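Local coordinates for formyltransferase (Francisella tularensis subsp. tularensis, PDB 4NV1), which belongs to the formyltransferase family, has a C-terminal dimerization domain, and holds dTDP-4-amino-4,6-dideoxyglucose in a pocket, at residues L70-H75 / D167-N172; K5-T10 / V88-I93. One frame throughout, in Å; residues are numbered along the deposited sequence.

Interaction 1: residues L70-H75 / D167-N172. With 0FX (dTDP-4-amino-4,6-dideoxyglucose), chain I.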
ATOM      1  N   LEU A  70       2.825  40.449  19.539  1.00 20.93           N
ATOM      2  CA  LEU A  70       2.692  39.611  18.361  1.00 24.54           C
ATOM      3  C   LEU A  70       2.359  38.211  18.813  1.00 23.53           C
ATOM      4  O   LEU A  70       2.962  37.722  19.758  1.00 30.84           O
ATOM      5  CB  LEU A  70       4.042  39.650  17.649  1.00 28.31           C
ATOM      6  CG  LEU A  70       4.297  38.914  16.355  1.00 35.82           C
ATOM      7  CD1 LEU A  70       3.140  39.247  15.415  1.00 36.43           C
ATOM      8  CD2 LEU A  70       5.659  39.367  15.833  1.00 33.89           C
ATOM      9  N   GLY A  71       1.389  37.573  18.193  1.00 24.95           N
ATOM     10  CA  GLY A  71       1.173  36.148  18.338  1.00 22.97           C
ATOM     11  C   GLY A  71       1.191  35.357  17.034  1.00 23.75           C
ATOM     12  O   GLY A  71       0.778  35.862  15.965  1.00 24.05           O
ATOM     13  N   PHE A  72       1.677  34.127  17.134  1.00 18.35           N
ATOM     14  CA  PHE A  72       1.638  33.151  16.055  1.00 21.82           C
ATOM     15  C   PHE A  72       0.986  31.855  16.499  1.00 27.34           C
ATOM     16  O   PHE A  72       1.258  31.288  17.608  1.00 29.32           O
ATOM     17  CB  PHE A  72       3.033  32.802  15.583  1.00 20.37           C
ATOM     18  CG  PHE A  72       3.787  33.960  15.003  1.00 23.40           C
ATOM     19  CD1 PHE A  72       4.869  34.474  15.640  1.00 21.23           C
ATOM     20  CD2 PHE A  72       3.456  34.449  13.721  1.00 23.78           C
ATOM     21  CE1 PHE A  72       5.563  35.524  15.116  1.00 21.94           C
ATOM     22  CE2 PHE A  72       4.153  35.513  13.191  1.00 23.99           C
ATOM     23  CZ  PHE A  72       5.224  36.028  13.853  1.00 22.48           C
ATOM     24  N   SER A  73       0.157  31.384  15.580  1.00 23.94           N
ATOM     25  CA  SER A  73      -0.409  30.027  15.589  1.00 25.59           C
ATOM     26  C   SER A  73       0.178  29.220  14.440  1.00 24.11           C
ATOM     27  O   SER A  73       0.177  29.629  13.262  1.00 27.60           O
ATOM     28  CB  SER A  73      -1.944  30.049  15.491  1.00 23.91           C
ATOM     29  OG  SER A  73      -2.427  28.715  15.486  1.00 27.78           O
ATOM     30  N   CYS A  74       0.744  28.067  14.747  1.00 25.06           N
ATOM     31  CA  CYS A  74       1.167  27.207  13.642  1.00 27.36           C
ATOM     32  C   CYS A  74       0.973  25.763  14.032  1.00 26.70           C
ATOM     33  O   CYS A  74       1.691  25.257  14.905  1.00 28.02           O
ATOM     34  CB  CYS A  74       2.616  27.500  13.255  1.00 33.21           C
ATOM     35  SG  CYS A  74       3.152  26.595  11.770  1.00 33.30           S
ATOM     36  N   HIS A  75      -0.054  25.164  13.447  1.00 27.79           N
ATOM     37  CA  HIS A  75      -0.351  23.729  13.616  1.00 32.10           C
ATOM     38  C   HIS A  75      -0.738  23.512  15.088  1.00 30.19           C
ATOM     39  O   HIS A  75      -0.057  22.855  15.825  1.00 32.20           O
ATOM     40  CB  HIS A  75       0.828  22.862  13.229  1.00 29.93           C
ATOM     41  CG  HIS A  75       0.970  22.679  11.752  1.00 38.12           C
ATOM     42  ND1 HIS A  75       0.409  21.610  11.083  1.00 41.04           N
ATOM     43  CD2 HIS A  75       1.626  23.409  10.821  1.00 31.20           C
ATOM     44  CE1 HIS A  75       0.739  21.670   9.811  1.00 36.37           C
ATOM     45  NE2 HIS A  75       1.496  22.738   9.633  1.00 41.07           N
ATOM     46  N   ASP A 167      11.108  38.839   9.374  1.00 23.28           N
ATOM     47  CA  ASP A 167      11.657  40.211   9.520  1.00 26.24           C
ATOM     48  C   ASP A 167      10.663  41.356   9.303  1.00 26.87           C
ATOM     49  O   ASP A 167      10.480  42.243  10.163  1.00 24.97           O
ATOM     50  CB  ASP A 167      12.925  40.404   8.674  1.00 28.40           C
ATOM     51  CG  ASP A 167      14.109  39.652   9.254  1.00 33.16           C
ATOM     52  OD1 ASP A 167      14.087  39.178  10.431  1.00 36.64           O
ATOM     53  OD2 ASP A 167      15.096  39.466   8.516  1.00 38.54           O
ATOM     54  N   ASP A 168       9.924  41.252   8.216  1.00 25.07           N
ATOM     55  CA  ASP A 168       8.923  42.250   7.900  1.00 25.89           C
ATOM     56  C   ASP A 168       7.864  42.340   8.976  1.00 28.32           C
ATOM     57  O   ASP A 168       7.387  43.430   9.335  1.00 28.58           O
ATOM     58  CB  ASP A 168       8.153  41.911   6.620  1.00 26.07           C
ATOM     59  CG  ASP A 168       8.974  42.080   5.346  1.00 32.36           C
ATOM     60  OD1 ASP A 168       8.406  41.806   4.259  1.00 36.31           O
ATOM     61  OD2 ASP A 168      10.165  42.461   5.415  1.00 33.86           O
ATOM     62  N   ILE A 169       7.418  41.172   9.419  1.00 25.34           N
ATOM     63  CA  ILE A 169       6.461  41.151  10.492  1.00 23.66           C
ATOM     64  C   ILE A 169       7.067  41.716  11.793  1.00 20.39           C
ATOM     65  O   ILE A 169       6.370  42.374  12.530  1.00 21.47           O
ATOM     66  CB  ILE A 169       5.917  39.719  10.750  1.00 23.08           C
ATOM     67  CG1 ILE A 169       5.096  39.185   9.589  1.00 21.07           C
ATOM     68  CG2 ILE A 169       5.110  39.646  12.031  1.00 23.08           C
ATOM     69  CD1 ILE A 169       5.008  37.656   9.465  1.00 19.91           C
ATOM     70  N   LEU A 170       8.297  41.377  12.161  1.00 23.13           N
ATOM     71  CA  LEU A 170       8.822  41.915  13.420  1.00 26.22           C
ATOM     72  C   LEU A 170       9.030  43.436  13.265  1.00 32.75           C
ATOM     73  O   LEU A 170       8.995  44.206  14.238  1.00 30.95           O
ATOM     74  CB  LEU A 170      10.150  41.255  13.763  1.00 26.17           C
ATOM     75  CG  LEU A 170      10.117  39.752  13.997  1.00 30.25           C
ATOM     76  CD1 LEU A 170      11.492  39.154  14.226  1.00 29.22           C
ATOM     77  CD2 LEU A 170       9.255  39.470  15.210  1.00 35.97           C
ATOM     78  N   ASN A 171       9.246  43.859  12.020  1.00 32.97           N
ATOM     79  CA  ASN A 171       9.379  45.274  11.735  1.00 34.13           C
ATOM     80  C   ASN A 171       8.086  45.949  11.577  1.00 31.74           C
ATOM     81  O   ASN A 171       8.081  47.141  11.390  1.00 33.26           O
ATOM     82  CB  ASN A 171      10.308  45.535  10.561  1.00 35.05           C
ATOM     83  CG  ASN A 171      11.728  45.186  10.955  1.00 41.49           C
ATOM     84  OD1 ASN A 171      12.110  45.351  12.136  1.00 41.77           O
ATOM     85  ND2 ASN A 171      12.491  44.629  10.026  1.00 40.98           N
ATOM     86  N   ASN A 172       7.008  45.211  11.793  1.00 28.71           N
ATOM     87  CA  ASN A 172       5.685  45.723  11.613  1.00 27.80           C
ATOM     88  C   ASN A 172       5.404  46.524  10.301  1.00 30.32           C
ATOM     89  O   ASN A 172       4.582  47.440  10.315  1.00 26.42           O
ATOM     90  CB  ASN A 172       5.324  46.595  12.788  1.00 30.23           C
ATOM     91  CG  ASN A 172       3.833  46.703  12.925  1.00 35.30           C
ATOM     92  OD1 ASN A 172       3.108  45.774  12.615  1.00 32.55           O
ATOM     93  ND2 ASN A 172       3.357  47.855  13.336  1.00 39.83           N
TER
HETATM   94  O4P 0FX I 301      -1.520  19.429  11.496  1.00 41.81           O
HETATM   95  P2  0FX I 301      -1.079  18.883  12.878  1.00 55.85           P
HETATM   96  O3P 0FX I 301       0.334  18.615  13.349  1.00 35.25           O
HETATM   97  O1G 0FX I 301      -2.203  19.101  13.983  1.00 45.36           O
HETATM   98  C1G 0FX I 301      -2.519  20.388  14.459  1.00 46.91           C
HETATM   99  C2G 0FX I 301      -3.685  20.046  15.374  1.00 49.22           C
HETATM  100  O2G 0FX I 301      -3.430  18.861  16.134  1.00 44.56           O
HETATM  101  C3G 0FX I 301      -4.966  19.840  14.590  1.00 48.44           C
HETATM  102  O3G 0FX I 301      -5.960  19.735  15.631  1.00 50.82           O
HETATM  103  C4G 0FX I 301      -5.149  21.029  13.627  1.00 52.10           C
HETATM  104  N4A 0FX I 301      -6.407  20.976  12.896  1.00 54.40           N
HETATM  105  C5G 0FX I 301      -3.987  21.178  12.638  1.00 45.83           C
HETATM  106  C6G 0FX I 301      -4.167  22.396  11.740  1.00 43.95           C
HETATM  107  O5G 0FX I 301      -2.795  21.326  13.411  1.00 45.95           O
HETATM  108  OPP 0FX I 301      -1.198  17.316  13.148  1.00 45.11           O
HETATM  109  P   0FX I 301      -2.285  16.202  12.860  1.00 43.28           P
HETATM  110  O1P 0FX I 301      -3.509  16.210  13.752  1.00 34.81           O
HETATM  111  O2P 0FX I 301      -1.194  15.141  12.771  1.00 46.85           O
HETATM  112  O5  0FX I 301      -2.726  16.248  11.309  1.00 41.60           O
HETATM  113  C5  0FX I 301      -1.686  16.177  10.326  1.00 30.75           C
HETATM  114  C4  0FX I 301      -2.111  15.377   9.108  1.00 26.03           C
HETATM  115  O4  0FX I 301      -2.129  13.999   9.434  1.00 25.34           O
HETATM  116  C3  0FX I 301      -3.481  15.662   8.570  1.00 26.70           C
HETATM  117  O3  0FX I 301      -3.473  16.647   7.525  1.00 26.12           O
HETATM  118  C2  0FX I 301      -3.865  14.350   7.886  1.00 26.83           C
HETATM  119  C1  0FX I 301      -3.146  13.309   8.744  1.00 25.44           C
HETATM  120  N11 0FX I 301      -4.119  12.616   9.594  1.00 28.03           N
HETATM  121  C61 0FX I 301      -4.377  13.083  10.834  1.00 30.21           C
HETATM  122  C51 0FX I 301      -5.305  12.444  11.628  1.00 30.77           C
HETATM  123  C5A 0FX I 301      -5.722  12.892  13.015  1.00 35.97           C
HETATM  124  C21 0FX I 301      -4.735  11.513   9.123  1.00 28.21           C
HETATM  125  O21 0FX I 301      -4.463  10.996   7.907  1.00 28.08           O
HETATM  126  N31 0FX I 301      -5.602  10.817   9.867  1.00 29.04           N
HETATM  127  C41 0FX I 301      -5.859  11.304  11.100  1.00 32.33           C
HETATM  128  O41 0FX I 301      -6.747  10.717  11.894  1.00 27.87           O
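L70 and F72 of strand 70-74 meet I169 and L170 in the last turn of helix 147-170. The close-packed part centres on one methyl group. I169 CG2 lies 3.9 Å from both L70 CD1 and L70 CD2, so that it sits against the fork of the leucine, and it is 4.1 Å from F72 CZ, which it approaches obliquely. With L70 CG anti to the backbone N (chi1 -179°), the fork is carried toward the helix, where its CD2 also touches L170 CD2 at 3.7 Å; the two leucines cross at about a right angle. F162, two turns earlier in the same helix, meets the F72 ring edge-to-face. The other side of the helix end faces solvent: L170 is partly exposed, D167, N171 and N172 are exposed, and the helix closes in a Schellman motif at N172, whose N is hydrogen-bonded to I169 O (3.0 Å). At the far end of the strand, H75 ND1 donates to O4P of dTDP-4-amino-4,6-dideoxyglucose (2.9 Å, 155°), the oxygen lying at the ring edge, while its NE2 is hydrogen-bonded to E158 OE1. Helix against central parallel strand, with a ligand contact just past the strand's C-terminal end, is the pattern of Rossmann-like α/β folds.

Interaction 2: residues K5-T10 / V88-I93; sequences KIFVVT and VLCINI
Strands 4-9 and 89-94 run parallel but are not neighbours: strand 70-74 lies between them, their closest CA atoms, those of F7 and C90, are 9.1 Å apart, and no backbone hydrogen bond links the two segments. What spans the gap is the ring of F7. Its chi1 of 74° places CG between the backbone N and the carbonyl carbon, and from there the ring reaches over the intervening strand until its far end meets C90 of strand 89-94 and V88 just before it. There V88 CG1 comes to the ring edge, near its plane, 4.4 Å from F7 CE1. C90 SG arrives obliquely, 4.3 Å from F7 CZ, its chi1 of -63° turning the sulfur beside the backbone N. These are loose apolar contacts, just 76 Å² in all. At the opposite edge of the ring V9 CG2 lies in its plane, 3.7 Å from F7 CD2, and Y68 meets the ring edge-to-face. This is contact between second-neighbour strands in the parallel part of a Rossmann-like sheet, in which a chain leaving strand 70-74 passes through helix 82-87 before returning as strand 89-94, a β-α-β connection, and V88 is the residue where that helix has just ended. I6, I91 and I93 contact F72 of the central strand and residues of helix 147-170 on the other face. Near the C-terminal ends N92 ND2 is hydrogen-bonded to S73 O, while T10 OG1, just past strand 4-9, is hydrogen-bonded to N12 N in the loop that follows.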
ATOM      1  N   LYS A   5       7.846  41.287  22.007  1.00 33.26           N
ATOM      2  CA  LYS A   5       7.500  40.195  22.889  1.00 40.45           C
ATOM      3  C   LYS A   5       6.477  39.385  22.131  1.00 32.28           C
ATOM      4  O   LYS A   5       5.458  39.923  21.721  1.00 32.30           O
ATOM      5  CB  LYS A   5       6.874  40.674  24.202  1.00 44.27           C
ATOM      6  CG  LYS A   5       7.879  40.949  25.334  1.00 55.41           C
ATOM      7  CD  LYS A   5       7.514  40.302  26.679  1.00 64.11           C
ATOM      8  CE  LYS A   5       7.730  38.780  26.733  1.00 59.16           C
ATOM      9  NZ  LYS A   5       7.141  38.200  27.971  1.00 56.73           N
ATOM     10  N   ILE A   6       6.716  38.089  22.037  1.00 29.34           N
ATOM     11  CA  ILE A   6       6.006  37.209  21.115  1.00 28.77           C
ATOM     12  C   ILE A   6       5.516  35.946  21.789  1.00 29.58           C
ATOM     13  O   ILE A   6       6.263  35.317  22.580  1.00 27.82           O
ATOM     14  CB  ILE A   6       6.968  36.829  19.977  1.00 31.90           C
ATOM     15  CG1 ILE A   6       7.436  38.111  19.276  1.00 33.56           C
ATOM     16  CG2 ILE A   6       6.283  35.915  18.965  1.00 36.47           C
ATOM     17  CD1 ILE A   6       8.606  37.902  18.348  1.00 39.32           C
ATOM     18  N   PHE A   7       4.303  35.535  21.437  1.00 30.16           N
ATOM     19  CA  PHE A   7       3.875  34.176  21.751  1.00 30.93           C
ATOM     20  C   PHE A   7       3.609  33.361  20.479  1.00 34.67           C
ATOM     21  O   PHE A   7       3.104  33.853  19.455  1.00 28.49           O
ATOM     22  CB  PHE A   7       2.702  34.146  22.725  1.00 27.12           C
ATOM     23  CG  PHE A   7       1.383  34.540  22.145  1.00 25.51           C
ATOM     24  CD1 PHE A   7       0.996  35.869  22.071  1.00 28.73           C
ATOM     25  CD2 PHE A   7       0.495  33.584  21.707  1.00 26.47           C
ATOM     26  CE1 PHE A   7      -0.226  36.267  21.556  1.00 25.48           C
ATOM     27  CE2 PHE A   7      -0.726  33.963  21.176  1.00 28.96           C
ATOM     28  CZ  PHE A   7      -1.095  35.298  21.103  1.00 30.83           C
ATOM     29  N   VAL A   8       3.911  32.073  20.592  1.00 30.35           N
ATOM     30  CA  VAL A   8       3.800  31.107  19.525  1.00 30.48           C
ATOM     31  C   VAL A   8       3.093  29.923  20.107  1.00 30.48           C
ATOM     32  O   VAL A   8       3.607  29.306  21.020  1.00 35.02           O
ATOM     33  CB  VAL A   8       5.196  30.705  19.095  1.00 29.79           C
ATOM     34  CG1 VAL A   8       5.209  29.475  18.180  1.00 31.68           C
ATOM     35  CG2 VAL A   8       5.866  31.904  18.477  1.00 35.59           C
ATOM     36  N   VAL A   9       1.915  29.651  19.572  1.00 29.55           N
ATOM     37  CA  VAL A   9       1.153  28.461  19.834  1.00 30.12           C
ATOM     38  C   VAL A   9       1.256  27.378  18.750  1.00 36.39           C
ATOM     39  O   VAL A   9       0.970  27.626  17.559  1.00 31.59           O
ATOM     40  CB  VAL A   9      -0.278  28.863  19.942  1.00 29.78           C
ATOM     41  CG1 VAL A   9      -1.051  27.725  20.570  1.00 32.24           C
ATOM     42  CG2 VAL A   9      -0.389  30.155  20.724  1.00 31.63           C
ATOM     43  N   THR A  10       1.728  26.196  19.148  1.00 33.26           N
ATOM     44  CA  THR A  10       1.790  25.028  18.267  1.00 32.87           C
ATOM     45  C   THR A  10       1.673  23.705  19.009  1.00 46.55           C
ATOM     46  O   THR A  10       2.144  23.590  20.161  1.00 36.74           O
ATOM     47  CB  THR A  10       3.133  24.938  17.545  1.00 37.89           C
ATOM     48  OG1 THR A  10       3.083  23.873  16.586  1.00 34.32           O
ATOM     49  CG2 THR A  10       4.264  24.711  18.502  1.00 36.42           C
ATOM     50  N   VAL A  88      -4.467  41.993  19.620  1.00 29.43           N
ATOM     51  CA  VAL A  88      -3.052  41.776  19.425  1.00 28.90           C
ATOM     52  C   VAL A  88      -2.989  41.282  17.991  1.00 28.67           C
ATOM     53  O   VAL A  88      -3.832  40.490  17.557  1.00 28.43           O
ATOM     54  CB  VAL A  88      -2.586  40.604  20.340  1.00 34.69           C
ATOM     55  CG1 VAL A  88      -1.122  40.327  20.149  1.00 32.90           C
ATOM     56  CG2 VAL A  88      -2.884  40.889  21.806  1.00 33.39           C
ATOM     57  N   LEU A  89      -1.961  41.667  17.264  1.00 24.26           N
ATOM     58  CA  LEU A  89      -1.695  41.031  15.991  1.00 26.84           C
ATOM     59  C   LEU A  89      -1.337  39.551  16.112  1.00 25.07           C
ATOM     60  O   LEU A  89      -0.302  39.175  16.666  1.00 24.32           O
ATOM     61  CB  LEU A  89      -0.549  41.803  15.331  1.00 28.57           C
ATOM     62  CG  LEU A  89      -0.015  41.360  13.988  1.00 30.61           C
ATOM     63  CD1 LEU A  89      -1.184  41.264  13.033  1.00 28.22           C
ATOM     64  CD2 LEU A  89       1.019  42.382  13.521  1.00 34.76           C
ATOM     65  N   CYS A  90      -2.177  38.717  15.530  1.00 25.19           N
ATOM     66  CA  CYS A  90      -2.052  37.255  15.575  1.00 24.79           C
ATOM     67  C   CYS A  90      -1.987  36.797  14.103  1.00 20.80           C
ATOM     68  O   CYS A  90      -2.757  37.216  13.241  1.00 23.11           O
ATOM     69  CB  CYS A  90      -3.285  36.659  16.257  1.00 23.45           C
ATOM     70  SG  CYS A  90      -3.368  37.228  17.969  1.00 28.17           S
ATOM     71  N   ILE A  91      -0.982  36.001  13.827  1.00 22.82           N
ATOM     72  CA  ILE A  91      -0.721  35.524  12.486  1.00 24.49           C
ATOM     73  C   ILE A  91      -0.669  33.999  12.503  1.00 22.93           C
ATOM     74  O   ILE A  91      -0.102  33.374  13.394  1.00 23.28           O
ATOM     75  CB  ILE A  91       0.539  36.196  11.968  1.00 20.49           C
ATOM     76  CG1 ILE A  91       0.222  37.723  11.807  1.00 18.91           C
ATOM     77  CG2 ILE A  91       1.121  35.462  10.779  1.00 19.67           C
ATOM     78  CD1 ILE A  91       1.469  38.529  11.555  1.00 19.76           C
ATOM     79  N   ASN A  92      -1.410  33.451  11.561  1.00 22.04           N
ATOM     80  CA  ASN A  92      -1.492  32.016  11.378  1.00 23.71           C
ATOM     81  C   ASN A  92      -0.621  31.550  10.230  1.00 26.35           C
ATOM     82  O   ASN A  92      -0.598  32.147   9.159  1.00 23.79           O
ATOM     83  CB  ASN A  92      -2.935  31.684  11.073  1.00 24.65           C
ATOM     84  CG  ASN A  92      -3.236  30.185  11.124  1.00 27.70           C
ATOM     85  OD1 ASN A  92      -4.245  29.797  10.620  1.00 34.20           O
ATOM     86  ND2 ASN A  92      -2.440  29.383  11.804  1.00 33.73           N
ATOM     87  N   ILE A  93       0.069  30.444  10.443  1.00 26.36           N
ATOM     88  CA  ILE A  93       0.922  29.860   9.451  1.00 27.14           C
ATOM     89  C   ILE A  93       0.222  28.548   9.207  1.00 29.00           C
ATOM     90  O   ILE A  93       0.156  27.685  10.102  1.00 25.43           O
ATOM     91  CB  ILE A  93       2.351  29.731   9.998  1.00 29.45           C
ATOM     92  CG1 ILE A  93       2.962  31.130  10.201  1.00 33.79           C
ATOM     93  CG2 ILE A  93       3.269  28.951   9.061  1.00 31.48           C
ATOM     94  CD1 ILE A  93       2.984  31.657  11.604  1.00 31.87           C
TER

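Overall arrangement
Strand 70-74 is the common element: it supplies L70 and F72, which pack on the helix, to interaction 1 and fills the gap that interaction 2 bridges, so the two centres lie about 6 Å apart. They use opposite faces of the sheet. G71, between the two residues that pack on the helix, lets F7 pass close, with G71 CA 3.5 Å from F7 CE1. Probable hydrogen bonds then tie the segments together, V9 N to F72 O at 2.6 Å and T10 OG1 to C74 O also at 2.6 Å. These last strand ends lead to the pocket, where H75 and N12, just beyond T10, both line the site of dTDP-4-amino-4,6-dideoxyglucose.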